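Vascular protein tyrosine phosphatase 1 (Rattus norvegicus, PDB 3I36) probably removes phosphate from phosphotyrosine in proteins, this chain being the catalytic domain of a receptor-type tyrosine phosphatase. Local coordinates at residues P199-W208 against L219-Y230. Numbering follows the deposited sequence.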
loop_
_atom_site.group_PDB
_atom_site.type_symbol
_atom_site.label_atom_id
_atom_site.label_comp_id
_atom_site.label_asym_id
_atom_site.label_seq_id
_atom_site.Cartn_x
_atom_site.Cartn_y
_atom_site.Cartn_z
ATOM N N PRO A 199 6.056 14.862 -11.988
ATOM C CA PRO A 199 7.004 13.877 -11.491
ATOM C C PRO A 199 6.271 12.753 -10.804
ATOM O O PRO A 199 5.121 12.874 -10.372
ATOM C CB PRO A 199 7.812 14.659 -10.439
ATOM C CG PRO A 199 7.496 16.093 -10.672
ATOM C CD PRO A 199 6.095 16.099 -11.190
ATOM N N LEU A 200 6.963 11.639 -10.700
ATOM C CA LEU A 200 6.499 10.571 -9.861
ATOM C C LEU A 200 7.749 9.983 -9.284
ATOM O O LEU A 200 8.749 9.827 -9.981
ATOM C CB LEU A 200 5.714 9.530 -10.668
ATOM C CG LEU A 200 5.237 8.360 -9.799
ATOM C CD1 LEU A 200 3.843 7.886 -10.203
ATOM C CD2 LEU A 200 6.239 7.214 -9.839
ATOM N N ARG A 201 7.712 9.719 -7.989
ATOM C CA ARG A 201 8.805 9.028 -7.356
ATOM C C ARG A 201 8.286 7.688 -6.899
ATOM O O ARG A 201 7.202 7.584 -6.322
ATOM C CB ARG A 201 9.322 9.823 -6.146
ATOM C CG ARG A 201 10.346 9.040 -5.329
ATOM C CD ARG A 201 11.190 9.970 -4.499
ATOM N NE ARG A 201 11.860 10.955 -5.333
ATOM C CZ ARG A 201 12.497 12.015 -4.852
ATOM N NH1 ARG A 201 12.546 12.212 -3.538
ATOM N NH2 ARG A 201 13.076 12.875 -5.680
ATOM N N GLN A 202 9.080 6.663 -7.149
ATOM C CA GLN A 202 8.725 5.330 -6.782
ATOM C C GLN A 202 9.690 4.900 -5.707
ATOM O O GLN A 202 10.906 4.905 -5.908
ATOM C CB GLN A 202 8.879 4.394 -7.975
ATOM C CG GLN A 202 8.549 2.954 -7.649
ATOM C CD GLN A 202 9.194 2.021 -8.656
ATOM O OE1 GLN A 202 10.301 2.282 -9.117
ATOM N NE2 GLN A 202 8.505 0.942 -9.004
ATOM N N PHE A 203 9.136 4.544 -4.564
ATOM C CA PHE A 203 9.923 4.061 -3.446
ATOM C C PHE A 203 9.837 2.564 -3.481
ATOM O O PHE A 203 8.807 1.980 -3.155
ATOM C CB PHE A 203 9.359 4.614 -2.148
ATOM C CG PHE A 203 9.365 6.114 -2.098
ATOM C CD1 PHE A 203 10.417 6.801 -1.508
ATOM C CD2 PHE A 203 8.349 6.837 -2.687
ATOM C CE1 PHE A 203 10.425 8.183 -1.472
ATOM C CE2 PHE A 203 8.351 8.212 -2.659
ATOM C CZ PHE A 203 9.389 8.889 -2.045
ATOM N N HIS A 204 10.921 1.946 -3.914
ATOM C CA HIS A 204 10.939 0.516 -4.073
ATOM C C HIS A 204 11.651 -0.122 -2.897
ATOM O O HIS A 204 12.877 -0.130 -2.827
ATOM C CB HIS A 204 11.623 0.125 -5.378
ATOM C CG HIS A 204 11.422 -1.310 -5.735
ATOM N ND1 HIS A 204 11.802 -1.841 -6.946
ATOM C CD2 HIS A 204 10.841 -2.319 -5.044
ATOM C CE1 HIS A 204 11.491 -3.125 -6.977
ATOM N NE2 HIS A 204 10.897 -3.437 -5.839
ATOM N N PHE A 205 10.862 -0.625 -1.955
ATOM C CA PHE A 205 11.391 -1.355 -0.822
ATOM C C PHE A 205 11.709 -2.745 -1.326
ATOM O O PHE A 205 10.809 -3.530 -1.615
ATOM C CB PHE A 205 10.341 -1.451 0.265
ATOM C CG PHE A 205 10.884 -1.876 1.590
ATOM C CD1 PHE A 205 10.718 -3.179 2.034
ATOM C CD2 PHE A 205 11.573 -0.972 2.391
ATOM C CE1 PHE A 205 11.215 -3.575 3.265
ATOM C CE2 PHE A 205 12.066 -1.353 3.621
ATOM C CZ PHE A 205 11.888 -2.664 4.061
ATOM N N THR A 206 12.991 -3.051 -1.442
ATOM C CA THR A 206 13.386 -4.298 -2.074
ATOM C C THR A 206 13.778 -5.346 -1.049
ATOM O O THR A 206 14.082 -6.485 -1.407
ATOM C CB THR A 206 14.600 -4.076 -2.968
ATOM O OG1 THR A 206 15.632 -3.453 -2.194
ATOM C CG2 THR A 206 14.241 -3.174 -4.130
ATOM N N SER A 207 13.767 -4.965 0.220
ATOM C CA SER A 207 14.383 -5.792 1.244
ATOM C C SER A 207 13.401 -6.448 2.205
ATOM O O SER A 207 13.790 -6.941 3.247
ATOM C CB SER A 207 15.428 -4.986 2.018
ATOM O OG SER A 207 14.853 -3.835 2.601
ATOM N N TRP A 208 12.126 -6.476 1.861
ATOM C CA TRP A 208 11.206 -7.253 2.661
ATOM C C TRP A 208 11.586 -8.726 2.498
ATOM O O TRP A 208 11.788 -9.189 1.377
ATOM C CB TRP A 208 9.783 -7.033 2.175
ATOM C CG TRP A 208 8.770 -7.422 3.178
ATOM C CD1 TRP A 208 8.487 -8.680 3.608
ATOM C CD2 TRP A 208 7.894 -6.542 3.889
ATOM N NE1 TRP A 208 7.483 -8.641 4.547
ATOM C CE2 TRP A 208 7.095 -7.341 4.727
ATOM C CE3 TRP A 208 7.700 -5.155 3.889
ATOM C CZ2 TRP A 208 6.127 -6.796 5.574
ATOM C CZ3 TRP A 208 6.736 -4.621 4.716
ATOM C CH2 TRP A 208 5.965 -5.438 5.553
ATOM N N LEU A 219 14.043 0.007 9.428
ATOM C CA LEU A 219 14.259 0.264 8.014
ATOM C C LEU A 219 12.949 0.606 7.326
ATOM O O LEU A 219 12.876 1.566 6.555
ATOM C CB LEU A 219 14.925 -0.923 7.328
ATOM C CG LEU A 219 16.394 -1.053 7.739
ATOM C CD1 LEU A 219 16.977 -2.375 7.277
ATOM C CD2 LEU A 219 17.177 0.121 7.170
ATOM N N LEU A 220 11.906 -0.172 7.598
ATOM C CA LEU A 220 10.632 0.119 6.982
ATOM C C LEU A 220 10.112 1.462 7.478
ATOM O O LEU A 220 9.508 2.224 6.720
ATOM C CB LEU A 220 9.625 -0.985 7.265
ATOM C CG LEU A 220 8.302 -0.880 6.511
ATOM C CD1 LEU A 220 8.533 -0.949 5.006
ATOM C CD2 LEU A 220 7.395 -1.995 6.953
ATOM N N ILE A 221 10.340 1.751 8.754
ATOM C CA ILE A 221 9.897 3.023 9.313
ATOM C C ILE A 221 10.671 4.187 8.691
ATOM O O ILE A 221 10.083 5.203 8.332
ATOM C CB ILE A 221 10.012 3.041 10.842
ATOM C CG1 ILE A 221 8.946 2.132 11.458
ATOM C CG2 ILE A 221 9.893 4.468 11.371
ATOM C CD1 ILE A 221 9.239 1.712 12.897
ATOM N N ASN A 222 11.987 4.038 8.552
ATOM C CA ASN A 222 12.794 5.049 7.884
ATOM C C ASN A 222 12.375 5.228 6.429
ATOM O O ASN A 222 12.370 6.338 5.904
ATOM C CB ASN A 222 14.276 4.687 7.973
ATOM C CG ASN A 222 14.797 4.733 9.394
ATOM O OD1 ASN A 222 14.235 5.414 10.255
ATOM N ND2 ASN A 222 15.884 4.010 9.647
ATOM N N PHE A 223 12.032 4.120 5.785
ATOM C CA PHE A 223 11.555 4.139 4.411
ATOM C C PHE A 223 10.244 4.919 4.362
ATOM O O PHE A 223 10.062 5.779 3.498
ATOM C CB PHE A 223 11.361 2.701 3.953
ATOM C CG PHE A 223 10.720 2.549 2.622
ATOM C CD1 PHE A 223 11.469 2.642 1.464
ATOM C CD2 PHE A 223 9.375 2.234 2.522
ATOM C CE1 PHE A 223 10.880 2.442 0.232
ATOM C CE2 PHE A 223 8.783 2.043 1.286
ATOM C CZ PHE A 223 9.545 2.146 0.139
ATOM N N ARG A 224 9.335 4.629 5.289
ATOM C CA ARG A 224 8.110 5.422 5.389
ATOM C C ARG A 224 8.424 6.905 5.550
ATOM O O ARG A 224 7.800 7.759 4.907
ATOM C CB ARG A 224 7.187 4.979 6.538
ATOM C CG ARG A 224 5.783 5.553 6.293
ATOM C CD ARG A 224 5.081 6.331 7.425
ATOM N NE ARG A 224 5.872 7.357 8.066
ATOM C CZ ARG A 224 5.397 8.456 8.664
ATOM N NH1 ARG A 224 4.110 8.772 8.675
ATOM N NH2 ARG A 224 6.250 9.273 9.253
ATOM N N TYR A 225 9.359 7.232 6.435
ATOM C CA TYR A 225 9.742 8.629 6.598
ATOM C C TYR A 225 10.221 9.236 5.284
ATOM O O TYR A 225 9.915 10.384 4.987
ATOM C CB TYR A 225 10.782 8.815 7.709
ATOM C CG TYR A 225 10.170 8.789 9.093
ATOM C CD1 TYR A 225 9.336 9.815 9.525
ATOM C CD2 TYR A 225 10.413 7.735 9.960
ATOM C CE1 TYR A 225 8.768 9.790 10.781
ATOM C CE2 TYR A 225 9.855 7.708 11.225
ATOM C CZ TYR A 225 9.034 8.731 11.626
ATOM O OH TYR A 225 8.475 8.694 12.875
ATOM N N LEU A 226 10.957 8.467 4.489
ATOM C CA LEU A 226 11.416 8.976 3.195
ATOM C C LEU A 226 10.231 9.303 2.294
ATOM O O LEU A 226 10.175 10.364 1.665
ATOM C CB LEU A 226 12.330 7.961 2.510
ATOM C CG LEU A 226 13.705 7.759 3.145
ATOM C CD1 LEU A 226 14.550 6.823 2.300
ATOM C CD2 LEU A 226 14.415 9.105 3.344
ATOM N N VAL A 227 9.276 8.382 2.241
ATOM C CA VAL A 227 8.079 8.595 1.447
ATOM C C VAL A 227 7.395 9.864 1.912
ATOM O O VAL A 227 7.011 10.718 1.111
ATOM C CB VAL A 227 7.106 7.411 1.577
ATOM C CG1 VAL A 227 5.804 7.681 0.822
ATOM C CG2 VAL A 227 7.761 6.139 1.083
ATOM N N ARG A 228 7.234 9.983 3.220
ATOM C CA ARG A 228 6.550 11.132 3.795
ATOM C C ARG A 228 7.297 12.434 3.524
ATOM O O ARG A 228 6.691 13.481 3.261
ATOM C CB ARG A 228 6.344 10.906 5.294
ATOM C CG ARG A 228 5.097 10.063 5.578
ATOM C CD ARG A 228 3.925 10.784 4.972
ATOM N NE ARG A 228 2.699 9.999 4.923
ATOM C CZ ARG A 228 1.641 10.358 4.207
ATOM N NH1 ARG A 228 1.693 11.474 3.495
ATOM N NH2 ARG A 228 0.544 9.609 4.191
ATOM N N ASP A 229 8.618 12.369 3.585
ATOM C CA ASP A 229 9.422 13.543 3.305
ATOM C C ASP A 229 9.101 14.059 1.910
ATOM O O ASP A 229 8.890 15.258 1.692
ATOM C CB ASP A 229 10.900 13.204 3.412
ATOM C CG ASP A 229 11.773 14.436 3.328
ATOM O OD1 ASP A 229 11.752 15.240 4.282
ATOM O OD2 ASP A 229 12.461 14.598 2.304
ATOM N N TYR A 230 9.056 13.137 0.958
ATOM C CA TYR A 230 8.709 13.488 -0.406
ATOM C C TYR A 230 7.270 13.985 -0.516
ATOM O O TYR A 230 7.007 14.976 -1.188
ATOM C CB TYR A 230 8.919 12.290 -1.325
ATOM C CG TYR A 230 8.480 12.508 -2.748
ATOM C CD1 TYR A 230 9.259 13.244 -3.632
ATOM C CD2 TYR A 230 7.306 11.932 -3.225
ATOM C CE1 TYR A 230 8.862 13.427 -4.948
ATOM C CE2 TYR A 230 6.905 12.105 -4.535
ATOM C CZ TYR A 230 7.682 12.851 -5.390
ATOM O OH TYR A 230 7.269 13.018 -6.695
#
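The Phe203 ring lies between Val227 CG2, 3.8 Å from its centroid over one face, and Arg201 CG over the opposite face; its CZ edge meets Tyr230 CB at 3.5 Å, in an offset edge-to-face pair with the Tyr230 ring, planes at 62°. On Phe205, Leu220 CD1 sits over the centre of one face and Ser207 OG toward the rim of the opposite one, while the CD2 edge points at the face of Phe223, centroids 5.0 Å apart. Branched Val227 suits its place because CG2 also lies toward the rim of the other Phe223 face. Phe223, its CG turned opposite the backbone N (chi1 173°), extends to the strand, where CZ lies 3.4 Å from Phe203 CB. Tyr230 takes Arg201 CB on its face and the guanidinium over its CD1 side, planes 32° apart, while its OH hydrogen-bonds to Tyr138 O; Arg201 NE forms a salt bridge with Asp186. A leucine at Tyr230 would probably leave that carbonyl without its hydroxyl partner and the Arg201 chain without a flat support. Leu220 CD2 touches Trp208 CZ3 at 3.5 Å. Trp208, cation-pi partner of the probable substrate-binding Arg250, begins the WPD loop of the protein-tyrosine phosphatase fold, just beyond strand 199-205.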